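PDB 3WWX: S12 family peptidase, which is a D-stereospecific amidohydrolase of the beta-lactamase superfamily, which probably cleaves amide bonds with a nucleophilic serine. Local coordinates for residues A[48-53]-A[229-234]; A[55-60]-A[266-271]; A[137-142]-A[162-167]; A[203-208]-A[239-244]; A[309-314]-A[336-341]. All blocks are in the same frame, centred on the assembly; numbering follows the deposited sequence.

Contact 1: residues A[48-53]-A[229-234]; sequences RYRVGS and LNPSIA
The short strand 49-50 leads into the Ser-x-x-Lys motif of the beta-lactamase fold, and its Arg50 meets Leu229 and Pro231 in the loop that follows strand 224-225. The Arg50 chain is extended from CG to NE and slides past the Leu229 side chain in the opposite direction. Leu229 CG lies over one face of the guanidinium, off-centre toward its rim, and is 3.7 Å from Arg50 NE. Pro231 comes in obliquely, with its CG 3.8 Å from Arg50 NH1. Arg50 NH2 is 3.6 Å from Leu229 N, but no hydrogen bond crosses the contact.

The loop has its own brace. Asn230 OD1 accepts Ser232 N at 3.0 Å in the carbonyl plane, which makes an Asx turn. The same OD1 takes Ser232 OG at 2.7 Å, from well above that plane. Asn230 ND2 donates to Tyr131 O and Thr133 OG1, so both ends of the amide are tied down.

Arg50 NH2 donates to Ser227 O, just before the loop, and makes a weak bond to Ser202 O. The side chain of Leu229 is about 8 Å from the bound octane 1,8-diamine. The contact is buried. It rests on carbon packed against a flat cation, while backbone carbonyls beyond the two segments take the N-H groups of NH2.

Contact 2: residues A[55-60]-A[266-271]; sequences TKTFTA and NEMTTT
Met268 reaches Thr57 and Ala60 because its CG stands opposite the backbone N (chi1 -166°) and the chain runs on straight through chi2, 177°. A bend at chi3, -142°, then sets the terminal methyl against the other helix. That methyl does all the touching. Met268 CE is 4.0 Å from Ala60 CB. It is equally far from Thr57 CG2, at 4.0 Å, and from the carbonyl Thr57 O, at 4.0 Å. The side chains of Thr57 and Met268 cross at about a right angle. Thr57 gives its methyl to this contact, while its OG1 is held by Gly286 O and Tyr251 OH. The threonine thus has one apolar and one polar side, each with a partner.

No hydrogen bond spans the two segments. Helix 262-268 ends at Met268, and Thr270 OG1 turns back to bond Asn266 O at 2.7 Å. Thr270 N also bonds Glu267 O, at 3.2 Å.

Helix 55-68 carries the lysine of the Ser-x-x-Lys motif. Lys56 NZ bonds Tyr158 OH and Asn160 OD1, the Tyr-x-Asn motif of this family. Leu254 of helix 244-255 and the loop residues Leu260 and Leu287 also pack on the methionine. Glu267 forms a salt bridge to Arg99, and Phe163 and Ala166 of helix 160-174 pack on Thr59.

Contact 3: residues A[137-142]-A[162-167]; sequences KQLVAV and NFVLAG
No flat group lies between Leu139 and Val140 on one side and Val164 and Leu165 on the other; this is branched aliphatic packing. The flat groups of segment 162-167 serve other neighbours. The Phe163 ring meets the His104 ring with the planes at about 40°. The Asn162 amide bonds Ser106 OG through OD1 and His104 ND1 through ND2.

Across the contact, Val140 CG2 meets two partners. It sits 3.7 Å from Leu165 CD2 and 4.0 Å from Val164 CG1. Val140 has CG1 opposite its backbone N (chi1 172°), and from there CG1 also approaches Leu165 CD2, at 4.1 Å. The two valines slide past each other in opposite directions, while Leu165 crosses Val140 at about a right angle.

The contact joins helices 136-144 and 160-174 of the helical part of the fold. Their local axes approach to 9.6 Å at 143°, so the helices run roughly antiparallel. The nearest CA atoms are those of Val140 and Val164, 7.3 Å apart. Leu139 CD1 adds a third contact, 4.1 Å from Val164 CG2, and Leu139 also packs on Tyr111 and Trp134. Leu165 touches Leu101 of helix 98-102.

Contact 4: residues A[203-208]-A[239-244]; sequences AMPEPS and EMISDS
Ile241 is the centre of this contact; Met204 and Pro205 of the loop 203-208 lie over it. The isoleucine belongs to strand 241-242, which pairs antiparallel with strand 49-50. Its CB points at the loop. Its two branches are used separately. CG2 stands opposite the backbone N and meets the Pro205 ring, with Pro205 CG at 4.0 Å from Ile241 CG2 and Pro205 CD at 4.1 Å from the same methyl. CG1 lies beside the backbone N (chi1 -59°) and carries CD1 out toward Met204.

Met204 is curled, with all three side-chain torsions near -65°. The curl brings SD back to the isoleucine, where Met204 SD is 4.2 Å from Ile241 CD1. Pro205 CD also comes within 4.2 Å of Ile241 CD1, so the delta methyl meets both the proline ring and the sulfur. Arg50 of strand 49-50 also touches Met204 and Ile241.

Segment 203-208 has no regular helix or strand. Ser208 OG bonds Pro205 O at 2.9 Å, tilted 27° from the carbonyl plane, and the peptide before Pro207 is cis. Pro207 shares a backbone hydrogen bond with Arg48. After the strand, Asp243 takes the N-cap position of helix 244-255, its OD1 accepting from Asp246 N.

No hydrogen bond links the two segments themselves. The contact is partly buried and depends on dispersion between methyl groups, a proline ring and a thioether. Polar bonds, including the tie from the loop to Arg48, fix the backbones around it.

Contact 5: residues A[309-314]-A[336-341]; sequences SSLAQV and KVIEAE
This is a helix packed on a beta-sheet: Leu311 and Gln313 of strand 308-315 meet Val337 and Ile338 of the C-terminal helix 334-343. The strand lies within the eight-stranded antiparallel sheet of the beta-lactamase fold. The local axes of strand and helix come within 9.9 Å at an angle of 28°, so they run nearly along each other.

Ile338 has the most surface buried here. Its CD1 is 3.8 Å from Gln313 CG, and its CG1 is 4.3 Å from Leu311 CD1. The glutamine chain bends at chi2 and offers its aliphatic CG to the isoleucine; the two side chains cross at about a right angle. Leu311 holds CG between the backbone N and the carbonyl carbon (chi1 61°). From there CD2 reaches Val337 CB at 4.1 Å.

Strand alternation sends Ala312 to the other face, where it packs on Ile54 and on Tyr251 of helix 244-255. Ser309, at the start of the segment, touches the bound octane 1,8-diamine. Leu322 of the neighbouring strand 320-326 also packs on Ile338, and Ala13 of helix 8-19 packs on Val337. Cys343, at the end of this helix, is joined by a disulfide to Cys294.

No hydrogen bond crosses between strand and helix. The contact is buried and made by carbon, so shape and burial of aliphatic groups carry it.

Overall arrangement
Contacts 1 and 4 lie close, with centres 9 Å apart, and share the two-stranded sheet of 49-50 and 241-242. Tyr49 OH and Ser244 OG are 2.8 Å apart, a probable hydrogen bond. Contacts 1 and 2 adjoin at the Ser-x-x-Lys motif, residues 53-56, although their centres are about 19 Å apart. Contact 3 touches contact 1 where Leu139 CD1 comes 3.5 Å from Ser232 O, and contact 2 through Phe163. Contact 5 touches contact 1 where Ser310 OG comes 3.4 Å from Arg50 O, but its centre is about 29 Å from that of contact 3. The octane 1,8-diamine lies near contacts 1 and 5: it touches Ser309 and is about 8 Å from the Leu229 side chain.

Contact 1: residues A[48-53]-A[229-234]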
# COMPACT_ATOMS: atom_id res chain seq x y z
N ARG A 48 3.10 10.58 11.94
CA ARG A 48 3.07 10.34 10.51
C ARG A 48 4.08 9.25 10.20
O ARG A 48 5.13 9.16 10.84
CB ARG A 48 3.38 11.65 9.77
CG ARG A 48 2.32 12.72 10.06
CD ARG A 48 2.51 14.09 9.38
NE ARG A 48 1.47 14.99 9.87
CZ ARG A 48 1.26 16.24 9.45
NH1 ARG A 48 2.00 16.76 8.50
NH2 ARG A 48 0.29 16.96 9.97
N TYR A 49 3.77 8.44 9.20
CA TYR A 49 4.59 7.29 8.87
C TYR A 49 4.49 6.96 7.40
O TYR A 49 3.55 7.36 6.70
CB TYR A 49 4.19 6.08 9.74
CG TYR A 49 2.69 5.84 9.88
CD1 TYR A 49 1.97 6.41 10.91
CD2 TYR A 49 2.00 5.04 8.99
CE1 TYR A 49 0.62 6.17 11.06
CE2 TYR A 49 0.63 4.81 9.12
CZ TYR A 49 -0.05 5.38 10.16
OH TYR A 49 -1.41 5.13 10.33
N ARG A 50 5.50 6.24 6.92
CA ARG A 50 5.54 5.73 5.57
C ARG A 50 4.51 4.63 5.44
O ARG A 50 4.65 3.57 6.07
CB ARG A 50 6.94 5.21 5.27
CG ARG A 50 8.02 6.28 5.40
CD ARG A 50 9.35 5.79 4.80
NE ARG A 50 10.44 6.72 5.10
CZ ARG A 50 10.63 7.87 4.46
NH1 ARG A 50 9.87 8.21 3.44
NH2 ARG A 50 11.60 8.68 4.83
N VAL A 51 3.47 4.84 4.64
CA VAL A 51 2.37 3.87 4.57
C VAL A 51 2.67 2.70 3.63
O VAL A 51 1.86 1.77 3.51
CB VAL A 51 1.04 4.54 4.17
CG1 VAL A 51 0.77 5.73 5.06
CG2 VAL A 51 1.05 4.96 2.71
N GLY A 52 3.83 2.73 3.01
CA GLY A 52 4.19 1.65 2.09
C GLY A 52 3.10 1.33 1.08
O GLY A 52 2.52 2.23 0.49
N SER A 53 2.84 0.04 0.94
CA SER A 53 1.94 -0.55 -0.05
C SER A 53 0.52 0.01 -0.07
O SER A 53 -0.22 -0.15 -1.05
CB SER A 53 1.90 -2.06 0.25
OG SER A 53 3.15 -2.50 0.78
N LEU A 229 14.98 7.89 4.01
CA LEU A 229 15.30 7.12 2.80
C LEU A 229 14.62 7.82 1.62
O LEU A 229 13.64 8.54 1.81
CB LEU A 229 14.81 5.65 2.91
CG LEU A 229 13.31 5.41 3.17
CD1 LEU A 229 12.48 5.42 1.88
CD2 LEU A 229 13.13 4.10 3.91
N ASN A 230 15.16 7.59 0.43
CA ASN A 230 14.59 8.08 -0.82
C ASN A 230 13.45 7.15 -1.24
O ASN A 230 13.70 5.99 -1.57
CB ASN A 230 15.68 8.13 -1.89
CG ASN A 230 15.22 8.75 -3.19
OD1 ASN A 230 14.08 8.56 -3.65
ND2 ASN A 230 16.12 9.50 -3.82
N PRO A 231 12.19 7.64 -1.21
CA PRO A 231 11.05 6.74 -1.43
C PRO A 231 10.83 6.32 -2.87
O PRO A 231 9.87 5.57 -3.12
CB PRO A 231 9.84 7.58 -0.96
CG PRO A 231 10.39 8.74 -0.27
CD PRO A 231 11.76 8.97 -0.77
N SER A 232 11.70 6.76 -3.78
CA SER A 232 11.57 6.33 -5.17
C SER A 232 11.80 4.83 -5.36
O SER A 232 11.48 4.30 -6.42
CB SER A 232 12.49 7.16 -6.07
OG SER A 232 13.85 6.90 -5.79
N ILE A 233 12.36 4.14 -4.36
CA ILE A 233 12.39 2.69 -4.41
C ILE A 233 10.99 2.09 -4.54
O ILE A 233 10.84 0.97 -5.02
CB ILE A 233 13.05 2.07 -3.17
CG1 ILE A 233 12.42 2.59 -1.88
CG2 ILE A 233 14.56 2.30 -3.19
CD1 ILE A 233 12.78 1.76 -0.63
N ALA A 234 9.97 2.83 -4.11
CA ALA A 234 8.58 2.38 -4.11
C ALA A 234 7.70 3.13 -5.12
O ALA A 234 6.87 2.53 -5.81
CB ALA A 234 8.02 2.51 -2.68

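Contact 2: residues A[55-60]-A[266-271]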
# COMPACT_ATOMS: atom_id res chain seq x y z
N THR A 55 -0.14 2.88 -0.53
CA THR A 55 -0.08 3.78 -1.68
C THR A 55 -0.81 3.20 -2.87
O THR A 55 -1.42 3.93 -3.66
CB THR A 55 1.38 4.03 -2.07
OG1 THR A 55 2.10 4.61 -0.97
CG2 THR A 55 1.50 4.96 -3.28
N LYS A 56 -0.75 1.88 -3.03
CA LYS A 56 -1.39 1.23 -4.16
C LYS A 56 -2.88 1.57 -4.27
O LYS A 56 -3.40 1.65 -5.37
CB LYS A 56 -1.23 -0.28 -4.07
CG LYS A 56 0.18 -0.76 -4.30
CD LYS A 56 0.25 -2.27 -4.42
CE LYS A 56 1.65 -2.76 -4.75
NZ LYS A 56 2.61 -2.53 -3.66
N THR A 57 -3.58 1.73 -3.15
CA THR A 57 -5.00 2.04 -3.24
C THR A 57 -5.20 3.42 -3.86
O THR A 57 -6.15 3.63 -4.63
CB THR A 57 -5.66 1.99 -1.87
OG1 THR A 57 -5.31 0.77 -1.21
CG2 THR A 57 -7.16 2.07 -2.02
N PHE A 58 -4.31 4.37 -3.54
CA PHE A 58 -4.38 5.70 -4.14
C PHE A 58 -4.14 5.61 -5.65
O PHE A 58 -4.86 6.19 -6.45
CB PHE A 58 -3.37 6.64 -3.49
CG PHE A 58 -3.69 6.99 -2.07
CD1 PHE A 58 -3.29 6.16 -1.03
CD2 PHE A 58 -4.38 8.15 -1.76
CE1 PHE A 58 -3.58 6.47 0.30
CE2 PHE A 58 -4.68 8.45 -0.41
CZ PHE A 58 -4.27 7.63 0.60
N THR A 59 -3.11 4.88 -6.05
CA THR A 59 -2.80 4.70 -7.46
C THR A 59 -3.97 4.09 -8.23
O THR A 59 -4.34 4.59 -9.32
CB THR A 59 -1.54 3.83 -7.57
OG1 THR A 59 -0.48 4.51 -6.89
CG2 THR A 59 -1.15 3.56 -9.02
N ALA A 60 -4.57 3.03 -7.68
CA ALA A 60 -5.72 2.39 -8.32
C ALA A 60 -6.91 3.33 -8.41
O ALA A 60 -7.62 3.34 -9.42
CB ALA A 60 -6.11 1.12 -7.60
N ASN A 266 -17.45 -0.86 -8.09
CA ASN A 266 -17.75 -2.27 -8.30
C ASN A 266 -16.55 -3.03 -8.91
O ASN A 266 -16.26 -4.16 -8.51
CB ASN A 266 -18.92 -2.43 -9.26
CG ASN A 266 -19.29 -3.87 -9.48
OD1 ASN A 266 -19.64 -4.59 -8.53
ND2 ASN A 266 -19.20 -4.32 -10.73
N GLU A 267 -15.88 -2.42 -9.88
CA GLU A 267 -14.67 -3.01 -10.46
C GLU A 267 -13.59 -3.13 -9.40
O GLU A 267 -12.91 -4.15 -9.33
CB GLU A 267 -14.18 -2.19 -11.65
CG GLU A 267 -15.10 -2.36 -12.88
CD GLU A 267 -14.58 -1.70 -14.15
OE1 GLU A 267 -13.36 -1.48 -14.29
OE2 GLU A 267 -15.41 -1.39 -15.04
N MET A 268 -13.45 -2.10 -8.57
CA MET A 268 -12.41 -2.10 -7.55
C MET A 268 -12.60 -3.23 -6.56
O MET A 268 -11.62 -3.81 -6.08
CB MET A 268 -12.40 -0.78 -6.81
CG MET A 268 -11.15 -0.59 -5.97
SD MET A 268 -11.14 1.02 -5.17
CE MET A 268 -9.40 1.42 -5.31
N THR A 269 -13.86 -3.53 -6.24
CA THR A 269 -14.21 -4.55 -5.26
C THR A 269 -14.51 -5.91 -5.90
O THR A 269 -15.01 -6.81 -5.21
CB THR A 269 -15.41 -4.13 -4.40
OG1 THR A 269 -16.54 -3.85 -5.24
CG2 THR A 269 -15.07 -2.91 -3.58
N THR A 270 -14.19 -6.08 -7.18
CA THR A 270 -14.23 -7.38 -7.82
C THR A 270 -12.89 -8.07 -7.55
O THR A 270 -11.86 -7.67 -8.09
CB THR A 270 -14.50 -7.26 -9.31
OG1 THR A 270 -15.79 -6.67 -9.49
CG2 THR A 270 -14.46 -8.63 -9.98
N THR A 271 -12.93 -9.07 -6.70
CA THR A 271 -11.71 -9.65 -6.15
C THR A 271 -11.32 -10.99 -6.77
O THR A 271 -12.16 -11.74 -7.27
CB THR A 271 -11.79 -9.84 -4.63
OG1 THR A 271 -12.91 -10.67 -4.30
CG2 THR A 271 -11.96 -8.50 -3.91

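Contact 3: residues A[137-142]-A[162-167]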
# COMPACT_ATOMS: atom_id res chain seq x y z
N LYS A 137 11.18 3.89 -14.81
CA LYS A 137 11.68 3.04 -15.88
C LYS A 137 12.86 2.19 -15.42
O LYS A 137 13.03 1.06 -15.89
CB LYS A 137 12.02 3.87 -17.14
CG LYS A 137 13.01 4.98 -16.90
CD LYS A 137 13.23 5.81 -18.19
CE LYS A 137 14.23 6.94 -17.95
NZ LYS A 137 14.63 7.63 -19.21
N GLN A 138 13.67 2.70 -14.49
CA GLN A 138 14.76 1.88 -13.95
C GLN A 138 14.23 0.69 -13.15
O GLN A 138 14.76 -0.42 -13.24
CB GLN A 138 15.72 2.71 -13.09
CG GLN A 138 16.86 1.90 -12.47
CD GLN A 138 17.84 1.39 -13.49
OE1 GLN A 138 18.70 2.14 -13.95
NE2 GLN A 138 17.70 0.13 -13.88
N LEU A 139 13.20 0.91 -12.35
CA LEU A 139 12.60 -0.19 -11.60
C LEU A 139 12.02 -1.25 -12.54
O LEU A 139 12.17 -2.44 -12.32
CB LEU A 139 11.53 0.35 -10.66
CG LEU A 139 12.06 1.30 -9.57
CD1 LEU A 139 10.89 1.84 -8.76
CD2 LEU A 139 13.09 0.62 -8.65
N VAL A 140 11.32 -0.82 -13.58
CA VAL A 140 10.76 -1.77 -14.54
C VAL A 140 11.91 -2.51 -15.24
O VAL A 140 11.83 -3.73 -15.44
CB VAL A 140 9.83 -1.05 -15.53
CG1 VAL A 140 9.40 -1.99 -16.63
CG2 VAL A 140 8.61 -0.46 -14.80
N ALA A 141 12.98 -1.81 -15.59
CA ALA A 141 14.12 -2.47 -16.23
C ALA A 141 14.66 -3.61 -15.39
O ALA A 141 15.01 -4.68 -15.92
CB ALA A 141 15.25 -1.48 -16.51
N VAL A 142 14.74 -3.40 -14.08
CA VAL A 142 15.22 -4.44 -13.18
C VAL A 142 14.38 -5.72 -13.36
O VAL A 142 14.92 -6.83 -13.45
CB VAL A 142 15.18 -3.95 -11.71
CG1 VAL A 142 15.36 -5.10 -10.74
CG2 VAL A 142 16.24 -2.90 -11.47
N ASN A 162 3.91 -4.08 -10.84
CA ASN A 162 2.58 -3.80 -11.37
C ASN A 162 2.15 -2.39 -11.10
O ASN A 162 1.55 -1.77 -11.98
CB ASN A 162 1.56 -4.75 -10.78
CG ASN A 162 1.63 -6.12 -11.40
OD1 ASN A 162 1.93 -6.25 -12.58
ND2 ASN A 162 1.33 -7.14 -10.62
N PHE A 163 2.47 -1.86 -9.92
CA PHE A 163 2.02 -0.51 -9.57
C PHE A 163 2.98 0.58 -9.99
O PHE A 163 2.54 1.70 -10.22
CB PHE A 163 1.59 -0.43 -8.11
CG PHE A 163 0.18 -0.94 -7.91
CD1 PHE A 163 -0.09 -2.30 -7.99
CD2 PHE A 163 -0.86 -0.07 -7.69
CE1 PHE A 163 -1.38 -2.78 -7.88
CE2 PHE A 163 -2.16 -0.55 -7.55
CZ PHE A 163 -2.41 -1.90 -7.65
N VAL A 164 4.26 0.27 -10.17
CA VAL A 164 5.13 1.20 -10.88
C VAL A 164 4.65 1.40 -12.32
O VAL A 164 4.56 2.54 -12.80
CB VAL A 164 6.60 0.74 -10.80
CG1 VAL A 164 7.49 1.66 -11.61
CG2 VAL A 164 7.04 0.71 -9.35
N LEU A 165 4.32 0.32 -13.02
CA LEU A 165 3.72 0.41 -14.35
C LEU A 165 2.41 1.20 -14.30
O LEU A 165 2.17 2.06 -15.15
CB LEU A 165 3.49 -0.99 -14.91
CG LEU A 165 4.79 -1.70 -15.29
CD1 LEU A 165 4.57 -3.16 -15.46
CD2 LEU A 165 5.39 -1.07 -16.56
N ALA A 166 1.56 0.94 -13.31
CA ALA A 166 0.29 1.65 -13.22
C ALA A 166 0.53 3.16 -13.10
O ALA A 166 -0.19 3.97 -13.71
CB ALA A 166 -0.51 1.13 -12.06
N GLY A 167 1.52 3.57 -12.33
CA GLY A 167 1.89 4.97 -12.23
C GLY A 167 2.32 5.53 -13.58
O GLY A 167 2.00 6.66 -13.93

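Contact 4: residues A[203-208]-A[239-244]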
# COMPACT_ATOMS: atom_id res chain seq x y z
N ALA A 203 13.18 13.19 4.04
CA ALA A 203 12.87 13.59 5.41
C ALA A 203 11.48 13.15 5.83
O ALA A 203 10.61 12.92 4.98
CB ALA A 203 13.00 15.11 5.56
N MET A 204 11.29 13.03 7.13
CA MET A 204 9.98 12.74 7.73
C MET A 204 9.36 13.99 8.31
O MET A 204 10.06 14.76 8.97
CB MET A 204 10.10 11.68 8.83
CG MET A 204 10.45 10.29 8.32
SD MET A 204 9.15 9.55 7.32
CE MET A 204 7.78 9.39 8.47
N PRO A 205 8.06 14.21 8.08
CA PRO A 205 7.36 15.35 8.70
C PRO A 205 7.11 15.08 10.17
O PRO A 205 7.25 13.94 10.65
CB PRO A 205 6.03 15.41 7.95
CG PRO A 205 5.79 13.94 7.55
CD PRO A 205 7.16 13.39 7.24
N GLU A 206 6.76 16.14 10.89
CA GLU A 206 6.31 16.04 12.26
C GLU A 206 4.80 15.96 12.31
O GLU A 206 4.13 16.43 11.40
CB GLU A 206 6.69 17.30 13.03
CG GLU A 206 8.15 17.61 13.05
CD GLU A 206 8.95 16.54 13.71
OE1 GLU A 206 10.02 16.20 13.16
OE2 GLU A 206 8.52 16.04 14.77
N PRO A 207 4.26 15.34 13.37
CA PRO A 207 5.00 14.54 14.34
C PRO A 207 5.36 13.18 13.77
O PRO A 207 4.65 12.65 12.92
CB PRO A 207 4.01 14.39 15.50
CG PRO A 207 2.70 14.75 14.98
CD PRO A 207 2.82 15.30 13.62
N SER A 208 6.49 12.64 14.21
CA SER A 208 6.84 11.28 13.85
C SER A 208 7.78 10.72 14.89
O SER A 208 8.50 11.47 15.56
CB SER A 208 7.47 11.26 12.46
OG SER A 208 8.63 12.08 12.43
N GLU A 239 5.25 4.86 -1.95
CA GLU A 239 6.02 5.99 -1.41
C GLU A 239 5.31 6.89 -0.40
O GLU A 239 5.98 7.73 0.21
CB GLU A 239 6.47 6.91 -2.55
CG GLU A 239 5.37 7.67 -3.27
CD GLU A 239 5.94 8.76 -4.13
OE1 GLU A 239 6.45 9.73 -3.55
OE2 GLU A 239 5.86 8.63 -5.37
N MET A 240 3.99 6.80 -0.27
CA MET A 240 3.26 7.86 0.46
C MET A 240 3.52 7.89 1.96
O MET A 240 3.87 6.89 2.58
CB MET A 240 1.77 7.79 0.14
CG MET A 240 1.50 8.18 -1.30
SD MET A 240 -0.22 8.03 -1.80
CE MET A 240 -0.97 9.23 -0.68
N ILE A 241 3.32 9.08 2.54
CA ILE A 241 3.39 9.30 3.98
C ILE A 241 2.03 9.80 4.43
O ILE A 241 1.42 10.60 3.73
CB ILE A 241 4.49 10.33 4.34
CG1 ILE A 241 5.85 9.82 3.85
CG2 ILE A 241 4.52 10.58 5.86
CD1 ILE A 241 6.99 10.88 3.92
N SER A 242 1.54 9.31 5.56
CA SER A 242 0.24 9.74 6.07
C SER A 242 0.21 9.56 7.59
O SER A 242 1.21 9.30 8.22
CB SER A 242 -0.89 8.98 5.37
OG SER A 242 -2.15 9.57 5.63
N ASP A 243 -0.96 9.75 8.18
CA ASP A 243 -1.17 9.44 9.58
C ASP A 243 -2.42 8.58 9.72
O ASP A 243 -3.07 8.21 8.73
CB ASP A 243 -1.19 10.70 10.47
CG ASP A 243 -2.46 11.52 10.35
OD1 ASP A 243 -3.38 11.14 9.60
OD2 ASP A 243 -2.51 12.58 11.01
N SER A 244 -2.76 8.22 10.95
CA SER A 244 -3.83 7.26 11.18
C SER A 244 -5.21 7.88 11.03
O SER A 244 -6.18 7.15 10.93
CB SER A 244 -3.70 6.66 12.57
OG SER A 244 -2.41 6.08 12.77

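Contact 5: residues A[309-314]-A[336-341]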
# COMPACT_ATOMS: atom_id res chain seq x y z
N SER A 309 5.37 -0.87 9.37
CA SER A 309 4.31 -1.85 9.08
C SER A 309 2.99 -1.15 9.36
O SER A 309 2.70 -0.82 10.50
CB SER A 309 4.45 -3.09 9.94
OG SER A 309 3.48 -4.06 9.59
N SER A 310 2.20 -0.91 8.30
CA SER A 310 0.99 -0.11 8.39
C SER A 310 -0.22 -0.96 8.10
O SER A 310 -0.15 -1.97 7.40
CB SER A 310 1.04 1.04 7.38
OG SER A 310 2.16 1.87 7.63
N LEU A 311 -1.34 -0.54 8.68
CA LEU A 311 -2.61 -1.20 8.44
C LEU A 311 -3.69 -0.13 8.25
O LEU A 311 -3.61 0.98 8.79
CB LEU A 311 -2.96 -2.18 9.58
CG LEU A 311 -3.11 -1.55 10.95
CD1 LEU A 311 -4.58 -1.23 11.23
CD2 LEU A 311 -2.54 -2.47 12.04
N ALA A 312 -4.69 -0.47 7.45
CA ALA A 312 -5.82 0.42 7.17
C ALA A 312 -6.97 -0.45 6.70
O ALA A 312 -6.82 -1.20 5.74
CB ALA A 312 -5.47 1.44 6.11
N GLN A 313 -8.09 -0.37 7.40
CA GLN A 313 -9.24 -1.24 7.11
C GLN A 313 -10.54 -0.51 7.37
O GLN A 313 -10.61 0.32 8.27
CB GLN A 313 -9.19 -2.48 8.01
CG GLN A 313 -7.97 -3.39 7.76
CD GLN A 313 -7.96 -4.08 6.41
OE1 GLN A 313 -9.01 -4.28 5.79
NE2 GLN A 313 -6.78 -4.49 5.96
N VAL A 314 -11.55 -0.84 6.58
CA VAL A 314 -12.88 -0.31 6.80
C VAL A 314 -13.93 -1.37 6.48
O VAL A 314 -13.70 -2.24 5.64
CB VAL A 314 -13.10 0.96 5.98
CG1 VAL A 314 -13.15 0.70 4.47
CG2 VAL A 314 -14.30 1.71 6.46
N LYS A 336 -3.73 -9.03 14.66
CA LYS A 336 -4.28 -8.97 16.01
C LYS A 336 -4.97 -7.62 16.28
O LYS A 336 -5.97 -7.56 16.97
CB LYS A 336 -3.20 -9.21 17.06
CG LYS A 336 -2.75 -10.65 17.19
CD LYS A 336 -1.88 -10.81 18.44
CE LYS A 336 -1.36 -12.23 18.59
NZ LYS A 336 -0.60 -12.67 17.39
N VAL A 337 -4.43 -6.53 15.74
CA VAL A 337 -5.03 -5.22 15.94
C VAL A 337 -6.37 -5.14 15.20
O VAL A 337 -7.35 -4.61 15.72
CB VAL A 337 -4.07 -4.09 15.47
CG1 VAL A 337 -4.72 -2.73 15.68
CG2 VAL A 337 -2.73 -4.17 16.26
N ILE A 338 -6.39 -5.67 13.99
CA ILE A 338 -7.59 -5.69 13.16
C ILE A 338 -8.69 -6.52 13.82
O ILE A 338 -9.84 -6.09 13.93
CB ILE A 338 -7.28 -6.18 11.74
CG1 ILE A 338 -6.35 -5.19 11.01
CG2 ILE A 338 -8.56 -6.37 10.93
CD1 ILE A 338 -5.68 -5.75 9.76
N GLU A 339 -8.32 -7.71 14.28
CA GLU A 339 -9.28 -8.58 14.96
C GLU A 339 -9.79 -7.94 16.25
O GLU A 339 -10.98 -8.03 16.57
CB GLU A 339 -8.67 -9.94 15.25
CG GLU A 339 -8.69 -10.88 14.08
CD GLU A 339 -10.01 -11.62 13.93
OE1 GLU A 339 -10.80 -11.66 14.90
OE2 GLU A 339 -10.22 -12.17 12.84
N ALA A 340 -8.91 -7.28 17.00
CA ALA A 340 -9.33 -6.64 18.24
C ALA A 340 -10.37 -5.56 17.96
O ALA A 340 -11.42 -5.47 18.61
CB ALA A 340 -8.14 -6.06 18.96
N GLU A 341 -10.09 -4.74 16.96
CA GLU A 341 -10.96 -3.61 16.66
C GLU A 341 -12.29 -4.06 16.09
O GLU A 341 -13.34 -3.58 16.54
CB GLU A 341 -10.27 -2.66 15.68
CG GLU A 341 -11.12 -1.46 15.24
CD GLU A 341 -11.58 -0.58 16.39
OE1 GLU A 341 -12.66 0.03 16.29
OE2 GLU A 341 -10.84 -0.44 17.40